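Local coordinates for protein putative Type I topoisomerase (Deinococcus radiodurans, PDB 3M4A) that probably changes DNA topology as a type IB topoisomerase, breaking one strand and rejoining it after passage without using ATP, at residues L89-R94 / I290-F295; D163-T168 / S184-A189. One frame throughout, in Å; residues are numbered along the deposited sequence. Where two conformers were deposited one is given.

Interaction 1. Residues L89-R94 / I290-F295; sequences LKKWQR and ICPVIF
Cys291 carries SG anti to its backbone N (chi1 178°), and this sends the sulfur to the first turn of helix 91-113. Trp92 holds CG between its backbone N and its carbonyl carbon (chi1 66°). That turn leads the indole off from residues 290-295 and leaves CB facing them. Trp92 CB is therefore the main touching atom. Trp92 CB lies 3.7 Å from Cys291 SG. Cys291 SG also sits 3.8 Å from the backbone N of Trp92. Val293 adds one methyl branch. Val293 CG2 lies beside its own backbone N and comes to 3.9 Å from Trp92 CB. Val293 CG2 also reaches the five-membered part of the indole at 4.1 Å from Trp92 CD1, meeting the ring at a slant. Cys291 has a second task as N-cap of helix 292-299. Cys291 SG takes a weak capping bond from Val293 N at 3.7 Å. The sulfur thus caps one helix while packing on the start of the other.

The indole is steadied from within its own helix. Gln93 CG lies 3.5 Å above the centre of one face of the Trp92 ring. Gln93 OE1 in turn accepts from Lys90 N at 2.7 Å, along a lone pair of the amide oxygen and within its plane. Helix 323-337 flanks the contact, with Leu332 against Cys291 and Glu335 against Trp92. Thr244 OG1 bonds to Cys291 N. The DNA is about 23 Å away at nearest atoms. The contact packs two helix N-termini, those of 91-113 and 292-299, within the topoisomerase IB catalytic core.

Interaction 2. Residues D163-T168 / S184-A189; sequences DGNTVT and SDRTLA. With nucleotides of chain B.
The backbone O of Asn165 is met by Ser184 CA and by a water. Ser184 CA makes a CA-H...O contact with Asn165 O at 3.4 Å. The water donates to Asn165 O at 2.8 Å and gives its other hydrogen to Asp185 O. A second water links Asn165 OD1 to Arg186 O in the same way. The Asn165 amide lies alongside the Arg186 side chain, with OD1 near CG, and its plane stands 80° from the guanidinium. Beyond them the contact turns apolar, with Val167 CG2 packed 3.6 Å from Ala189 CA. The Ala189 CB methyl also lies near a carbonyl oxygen, 3.5 Å from Gly164 O.

Residues 163-166 form the type II' turn of a beta hairpin in a three-stranded antiparallel sheet, and helix 186-196 starts just after the last strand of that sheet. Asp185 is the N-cap of this helix. Asp185 OD2 accepts from Leu188 N at 2.9 Å, from above the carboxylate plane, and forms a salt bridge with Arg129.

The first turn of the helix contacts the DNA. Arg186 bends at chi3 (-74°) and presents two donors to the major-groove edge of DG11 of chain B. Arg186 NH1 bonds DG11 of chain B O6 at 2.9 Å and nearly straight (168°), while Arg186 NH2 bonds DG11 of chain B N7 at 3.2 Å. The C5 edge of DC10 of chain B lies over one guanidinium face, off-centre. A leucine in place of Arg186 would probably leave O6 and N7 of DG11 of chain B without these donors and lose the flat packing on DC10 of chain B. Thr187 OG1 donates to the phosphate oxygen OP2 of DC10 of chain B at 3.0 Å.

In the fold
Interactions 1 and 2 lie on opposite sides of the chain's centre. Their own centres are 31 Å apart, and their nearest atoms are about 21 Å apart. Both belong to the topoisomerase IB catalytic core, yet they share no helix or strand. Along the chain the order is 89-94, 163-168, 184-189 and 290-295. Only 15 residues, 10 of them strand, separate the segments of interaction 2, while interaction 1 spans 195 intervening residues, most of them helical. Interaction 1 brings the start of helix 91-113 back to the late helix 292-299. Interaction 2 sets a hairpin against helix 186-196. Interaction 2 lies at the DNA, and interaction 1 is remote from it.

Interaction 1. Residues L89-R94 / I290-F295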
loop_
_atom_site.group_PDB
_atom_site.type_symbol
_atom_site.label_atom_id
_atom_site.label_comp_id
_atom_site.label_asym_id
_atom_site.label_seq_id
_atom_site.Cartn_x
_atom_site.Cartn_y
_atom_site.Cartn_z
ATOM N N LEU A 89 0.168 5.085 -17.955
ATOM C CA LEU A 89 0.716 3.742 -17.993
ATOM C C LEU A 89 -0.430 2.768 -17.852
ATOM O O LEU A 89 -1.480 3.111 -17.300
ATOM C CB LEU A 89 1.698 3.539 -16.831
ATOM C CG LEU A 89 2.903 4.483 -16.764
ATOM C CD1 LEU A 89 3.613 4.375 -15.423
ATOM C CD2 LEU A 89 3.861 4.198 -17.909
ATOM N N LYS A 90 -0.219 1.547 -18.337
ATOM C CA LYS A 90 -1.141 0.455 -18.067
ATOM C C LYS A 90 -0.982 0.027 -16.617
ATOM O O LYS A 90 0.075 0.221 -16.012
ATOM C CB LYS A 90 -0.897 -0.728 -18.999
ATOM C CG LYS A 90 -1.209 -0.401 -20.454
ATOM C CD LYS A 90 -2.194 -1.371 -21.075
ATOM C CE LYS A 90 -2.937 -0.746 -22.263
ATOM N NZ LYS A 90 -2.126 0.277 -23.004
ATOM N N LYS A 91 -2.049 -0.543 -16.074
ATOM C CA LYS A 91 -2.071 -0.978 -14.679
ATOM C C LYS A 91 -0.888 -1.890 -14.378
ATOM O O LYS A 91 -0.229 -1.739 -13.352
ATOM C CB LYS A 91 -3.378 -1.710 -14.366
ATOM C CG LYS A 91 -4.616 -0.835 -14.434
ATOM C CD LYS A 91 -5.860 -1.617 -14.048
ATOM C CE LYS A 91 -7.083 -0.725 -14.037
ATOM N NZ LYS A 91 -7.440 -0.283 -15.396
ATOM N N TRP A 92 -0.624 -2.845 -15.269
ATOM C CA TRP A 92 0.467 -3.791 -15.023
ATOM C C TRP A 92 1.819 -3.079 -14.929
ATOM O O TRP A 92 2.665 -3.473 -14.121
ATOM C CB TRP A 92 0.504 -4.942 -16.037
ATOM C CG TRP A 92 0.827 -4.542 -17.433
ATOM C CD1 TRP A 92 -0.060 -4.205 -18.403
ATOM C CD2 TRP A 92 2.127 -4.448 -18.026
ATOM N NE1 TRP A 92 0.600 -3.902 -19.566
ATOM C CE2 TRP A 92 1.945 -4.040 -19.364
ATOM C CE3 TRP A 92 3.426 -4.662 -17.558
ATOM C CZ2 TRP A 92 3.009 -3.843 -20.241
ATOM C CZ3 TRP A 92 4.496 -4.466 -18.443
ATOM C CH2 TRP A 92 4.272 -4.069 -19.765
ATOM N N GLN A 93 1.997 -2.010 -15.709
ATOM C CA GLN A 93 3.226 -1.212 -15.658
ATOM C C GLN A 93 3.373 -0.448 -14.342
ATOM O O GLN A 93 4.439 -0.476 -13.710
ATOM C CB GLN A 93 3.265 -0.206 -16.813
ATOM C CG GLN A 93 3.286 -0.838 -18.175
ATOM C CD GLN A 93 3.217 0.202 -19.272
ATOM O OE1 GLN A 93 2.195 0.856 -19.456
ATOM N NE2 GLN A 93 4.304 0.355 -20.006
ATOM N N ARG A 94 2.314 0.244 -13.939
ATOM C CA ARG A 94 2.336 0.988 -12.683
ATOM C C ARG A 94 2.554 0.050 -11.488
ATOM O O ARG A 94 3.334 0.373 -10.583
ATOM C CB ARG A 94 1.060 1.803 -12.478
ATOM C CG ARG A 94 1.182 2.817 -11.350
ATOM C CD ARG A 94 -0.082 3.620 -11.185
ATOM N NE ARG A 94 -0.082 4.428 -9.962
ATOM C CZ ARG A 94 0.422 5.657 -9.876
ATOM N NH1 ARG A 94 0.958 6.246 -10.942
ATOM N NH2 ARG A 94 0.366 6.319 -8.729
ATOM N N ILE A 290 -8.477 -4.870 -10.000
ATOM C CA ILE A 290 -7.730 -6.089 -10.330
ATOM C C ILE A 290 -7.088 -5.940 -11.708
ATOM O O ILE A 290 -7.791 -5.724 -12.711
ATOM C CB ILE A 290 -8.632 -7.347 -10.349
ATOM C CG1 ILE A 290 -9.344 -7.563 -9.006
ATOM C CG2 ILE A 290 -7.815 -8.588 -10.690
ATOM C CD1 ILE A 290 -10.415 -8.625 -9.038
ATOM N N CYS A 291 -5.767 -6.064 -11.772
ATOM C CA CYS A 291 -5.069 -6.014 -13.062
ATOM C C CYS A 291 -5.489 -7.217 -13.924
ATOM O O CYS A 291 -5.382 -8.352 -13.498
ATOM C CB CYS A 291 -3.554 -5.980 -12.849
ATOM S SG CYS A 291 -2.632 -5.991 -14.389
ATOM N N PRO A 292 -5.952 -6.972 -15.168
ATOM C CA PRO A 292 -6.461 -8.075 -15.984
ATOM C C PRO A 292 -5.416 -9.113 -16.367
ATOM O O PRO A 292 -5.747 -10.248 -16.716
ATOM C CB PRO A 292 -6.991 -7.366 -17.244
ATOM C CG PRO A 292 -6.271 -6.101 -17.311
ATOM C CD PRO A 292 -5.999 -5.685 -15.877
ATOM N N VAL A 293 -4.146 -8.743 -16.287
ATOM C CA VAL A 293 -3.086 -9.695 -16.564
ATOM C C VAL A 293 -3.214 -10.964 -15.718
ATOM O O VAL A 293 -2.995 -12.063 -16.209
ATOM C CB VAL A 293 -1.695 -9.038 -16.401
ATOM C CG1 VAL A 293 -0.574 -10.092 -16.474
ATOM C CG2 VAL A 293 -1.508 -7.956 -17.476
ATOM N N ILE A 294 -3.607 -10.829 -14.451
ATOM C CA ILE A 294 -3.762 -11.972 -13.551
ATOM C C ILE A 294 -4.820 -12.960 -14.065
ATOM O O ILE A 294 -4.661 -14.191 -13.982
ATOM C CB ILE A 294 -4.094 -11.461 -12.104
ATOM C CG1 ILE A 294 -2.802 -11.063 -11.380
ATOM C CG2 ILE A 294 -4.851 -12.494 -11.285
ATOM C CD1 ILE A 294 -2.009 -9.969 -12.069
ATOM N N PHE A 295 -5.913 -12.396 -14.598
ATOM C CA PHE A 295 -7.016 -13.173 -15.181
ATOM C C PHE A 295 -6.588 -13.829 -16.502
ATOM O O PHE A 295 -6.890 -14.996 -16.727
ATOM C CB PHE A 295 -8.242 -12.279 -15.401
ATOM C CG PHE A 295 -8.997 -11.940 -14.136
ATOM C CD1 PHE A 295 -8.495 -12.260 -12.875
ATOM C CD2 PHE A 295 -10.216 -11.295 -14.212
ATOM C CE1 PHE A 295 -9.208 -11.949 -11.730
ATOM C CE2 PHE A 295 -10.935 -10.978 -13.051
ATOM C CZ PHE A 295 -10.413 -11.308 -11.816
#

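Interaction 2. Residues D163-T168 / S184-A189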
loop_
_atom_site.group_PDB
_atom_site.type_symbol
_atom_site.label_atom_id
_atom_site.label_comp_id
_atom_site.label_asym_id
_atom_site.label_seq_id
_atom_site.Cartn_x
_atom_site.Cartn_y
_atom_site.Cartn_z
ATOM N N ASP A 163 -7.401 -10.144 19.537
ATOM C CA ASP A 163 -7.446 -11.460 20.194
ATOM C C ASP A 163 -6.135 -12.160 19.856
ATOM O O ASP A 163 -5.951 -12.657 18.748
ATOM C CB ASP A 163 -8.682 -12.216 19.719
ATOM C CG ASP A 163 -8.791 -13.604 20.300
ATOM O OD1 ASP A 163 -8.425 -13.812 21.477
ATOM O OD2 ASP A 163 -9.273 -14.478 19.555
ATOM N N GLY A 164 -5.202 -12.177 20.804
ATOM C CA GLY A 164 -3.844 -12.611 20.527
ATOM C C GLY A 164 -3.211 -11.812 19.410
ATOM O O GLY A 164 -3.085 -10.584 19.514
ATOM N N ASN A 165 -2.824 -12.493 18.335
ATOM C CA ASN A 165 -2.211 -11.817 17.197
ATOM C C ASN A 165 -3.200 -11.443 16.109
ATOM O O ASN A 165 -2.766 -10.935 15.057
ATOM C CB ASN A 165 -1.112 -12.669 16.578
ATOM C CG ASN A 165 0.154 -12.714 17.426
ATOM O OD1 ASN A 165 0.534 -11.738 18.064
ATOM N ND2 ASN A 165 0.831 -13.852 17.390
ATOM N N THR A 166 -4.474 -11.768 16.324
ATOM C CA THR A 166 -5.538 -11.437 15.363
ATOM C C THR A 166 -6.084 -10.051 15.712
ATOM O O THR A 166 -6.639 -9.863 16.805
ATOM C CB THR A 166 -6.691 -12.464 15.345
ATOM O OG1 THR A 166 -6.169 -13.800 15.165
ATOM C CG2 THR A 166 -7.673 -12.138 14.217
ATOM N N VAL A 167 -5.959 -9.095 14.790
ATOM C CA VAL A 167 -6.632 -7.792 14.964
ATOM C C VAL A 167 -7.808 -7.803 13.995
ATOM O O VAL A 167 -7.614 -8.052 12.821
ATOM C CB VAL A 167 -5.715 -6.596 14.652
ATOM C CG1 VAL A 167 -6.457 -5.276 14.788
ATOM C CG2 VAL A 167 -4.490 -6.582 15.569
ATOM N N THR A 168 -9.012 -7.544 14.490
ATOM C CA THR A 168 -10.209 -7.547 13.645
ATOM C C THR A 168 -10.840 -6.163 13.669
ATOM O O THR A 168 -11.015 -5.592 14.720
ATOM C CB THR A 168 -11.248 -8.593 14.122
ATOM O OG1 THR A 168 -10.691 -9.912 14.007
ATOM C CG2 THR A 168 -12.525 -8.526 13.293
ATOM N N SER A 184 -2.718 -10.460 10.981
ATOM C CA SER A 184 -2.071 -11.493 11.787
ATOM C C SER A 184 -0.686 -11.098 12.290
ATOM O O SER A 184 -0.052 -11.872 13.032
ATOM C CB SER A 184 -1.998 -12.809 10.996
ATOM O OG SER A 184 -1.295 -12.650 9.757
ATOM N N ASP A 185 -0.215 -9.913 11.903
ATOM C CA ASP A 185 1.132 -9.444 12.233
ATOM C C ASP A 185 1.270 -9.169 13.734
ATOM O O ASP A 185 0.425 -8.502 14.336
ATOM C CB ASP A 185 1.435 -8.162 11.460
ATOM C CG ASP A 185 2.812 -7.604 11.769
ATOM O OD1 ASP A 185 3.813 -8.308 11.494
ATOM O OD2 ASP A 185 2.891 -6.478 12.282
ATOM N N ARG A 186 2.343 -9.696 14.326
ATOM C CA ARG A 186 2.620 -9.538 15.751
ATOM C C ARG A 186 2.751 -8.084 16.157
ATOM O O ARG A 186 2.259 -7.680 17.232
ATOM C CB ARG A 186 3.944 -10.245 16.110
ATOM C CG ARG A 186 3.927 -11.733 16.051
ATOM C CD ARG A 186 5.340 -12.266 16.369
ATOM N NE ARG A 186 6.322 -12.074 15.287
ATOM C CZ ARG A 186 7.628 -12.339 15.390
ATOM N NH1 ARG A 186 8.138 -12.773 16.527
ATOM N NH2 ARG A 186 8.434 -12.165 14.360
ATOM N N THR A 187 3.449 -7.307 15.328
ATOM C CA THR A 187 3.745 -5.903 15.625
ATOM C C THR A 187 2.461 -5.085 15.626
ATOM O O THR A 187 2.222 -4.307 16.549
ATOM C CB THR A 187 4.825 -5.366 14.674
ATOM O OG1 THR A 187 6.038 -6.071 14.967
ATOM C CG2 THR A 187 5.046 -3.866 14.855
ATOM N N LEU A 188 1.599 -5.311 14.642
ATOM C CA LEU A 188 0.293 -4.644 14.638
ATOM C C LEU A 188 -0.496 -4.982 15.872
ATOM O O LEU A 188 -1.058 -4.092 16.483
ATOM C CB LEU A 188 -0.537 -5.006 13.399
ATOM C CG LEU A 188 -0.092 -4.378 12.070
ATOM C CD1 LEU A 188 -0.857 -4.931 10.869
ATOM C CD2 LEU A 188 -0.212 -2.851 12.105
ATOM N N ALA A 189 -0.554 -6.265 16.243
ATOM C CA ALA A 189 -1.348 -6.651 17.414
ATOM C C ALA A 189 -0.845 -6.010 18.707
ATOM O O ALA A 189 -1.629 -5.446 19.463
ATOM C CB ALA A 189 -1.428 -8.178 17.548
ATOM P P DC B 10 8.813 -5.128 12.060
ATOM O OP1 DC B 10 9.011 -4.477 10.769
ATOM O OP2 DC B 10 7.439 -5.563 12.408
ATOM O "O5'" DC B 10 9.724 -6.433 12.070
ATOM C "C5'" DC B 10 11.110 -6.317 11.708
ATOM C "C4'" DC B 10 11.821 -7.614 12.010
ATOM O "O4'" DC B 10 11.869 -7.828 13.454
ATOM C "C3'" DC B 10 11.167 -8.867 11.424
ATOM O "O3'" DC B 10 12.154 -9.770 10.980
ATOM C "C2'" DC B 10 10.433 -9.468 12.602
ATOM C "C1'" DC B 10 11.458 -9.175 13.682
ATOM N N1 DC B 10 10.975 -9.276 15.069
ATOM C C2 DC B 10 11.919 -9.573 16.060
ATOM O O2 DC B 10 13.112 -9.743 15.742
ATOM N N3 DC B 10 11.504 -9.685 17.337
ATOM C C4 DC B 10 10.222 -9.518 17.655
ATOM N N4 DC B 10 9.880 -9.630 18.936
ATOM C C5 DC B 10 9.246 -9.206 16.661
ATOM C C6 DC B 10 9.665 -9.105 15.394
ATOM P P DG B 11 12.232 -10.230 9.468
ATOM O OP1 DG B 11 12.602 -9.023 8.695
ATOM O OP2 DG B 11 11.060 -11.075 9.195
ATOM O "O5'" DG B 11 13.530 -11.169 9.536
ATOM C "C5'" DG B 11 14.804 -10.662 9.865
ATOM C "C4'" DG B 11 15.604 -11.692 10.636
ATOM O "O4'" DG B 11 15.128 -11.789 12.010
ATOM C "C3'" DG B 11 15.510 -13.108 10.067
ATOM O "O3'" DG B 11 16.800 -13.687 10.122
ATOM C "C2'" DG B 11 14.478 -13.788 10.961
ATOM C "C1'" DG B 11 14.736 -13.136 12.310
ATOM N N9 DG B 11 13.604 -13.060 13.240
ATOM C C8 DG B 11 12.319 -12.743 12.934
ATOM N N7 DG B 11 11.528 -12.720 13.956
ATOM C C5 DG B 11 12.354 -13.028 15.023
ATOM C C6 DG B 11 12.049 -13.146 16.392
ATOM O O6 DG B 11 10.947 -13.014 16.945
ATOM N N1 DG B 11 13.155 -13.475 17.155
ATOM C C2 DG B 11 14.420 -13.668 16.630
ATOM N N2 DG B 11 15.366 -13.980 17.532
ATOM N N3 DG B 11 14.732 -13.568 15.338
ATOM C C4 DG B 11 13.645 -13.230 14.595
ATOM P P DG B 9 7.573 -3.180 18.630
ATOM O OP1 DG B 9 6.703 -1.967 18.573
ATOM O OP2 DG B 9 7.056 -4.435 19.212
ATOM O "O5'" DG B 9 8.126 -3.540 17.176
ATOM C "C5'" DG B 9 8.718 -2.557 16.362
ATOM C "C4'" DG B 9 9.645 -3.186 15.335
ATOM O "O4'" DG B 9 10.788 -3.843 15.936
ATOM C "C3'" DG B 9 8.998 -4.303 14.525
ATOM O "O3'" DG B 9 9.443 -4.188 13.189
ATOM C "C2'" DG B 9 9.389 -5.595 15.262
ATOM C "C1'" DG B 9 10.788 -5.276 15.712
ATOM N N9 DG B 9 11.237 -5.792 16.997
ATOM C C8 DG B 9 10.527 -5.815 18.156
ATOM N N7 DG B 9 11.185 -6.241 19.196
ATOM C C5 DG B 9 12.433 -6.520 18.686
ATOM C C6 DG B 9 13.586 -7.011 19.329
ATOM O O6 DG B 9 13.763 -7.301 20.516
ATOM N N1 DG B 9 14.625 -7.145 18.436
ATOM C C2 DG B 9 14.583 -6.845 17.097
ATOM N N2 DG B 9 15.693 -7.034 16.370
ATOM N N3 DG B 9 13.519 -6.358 16.495
ATOM C C4 DG B 9 12.482 -6.259 17.339
HETATM O O HOH W 1 -2.337 -8.463 13.790
HETATM O O HOH W 2 1.549 -9.486 19.346
#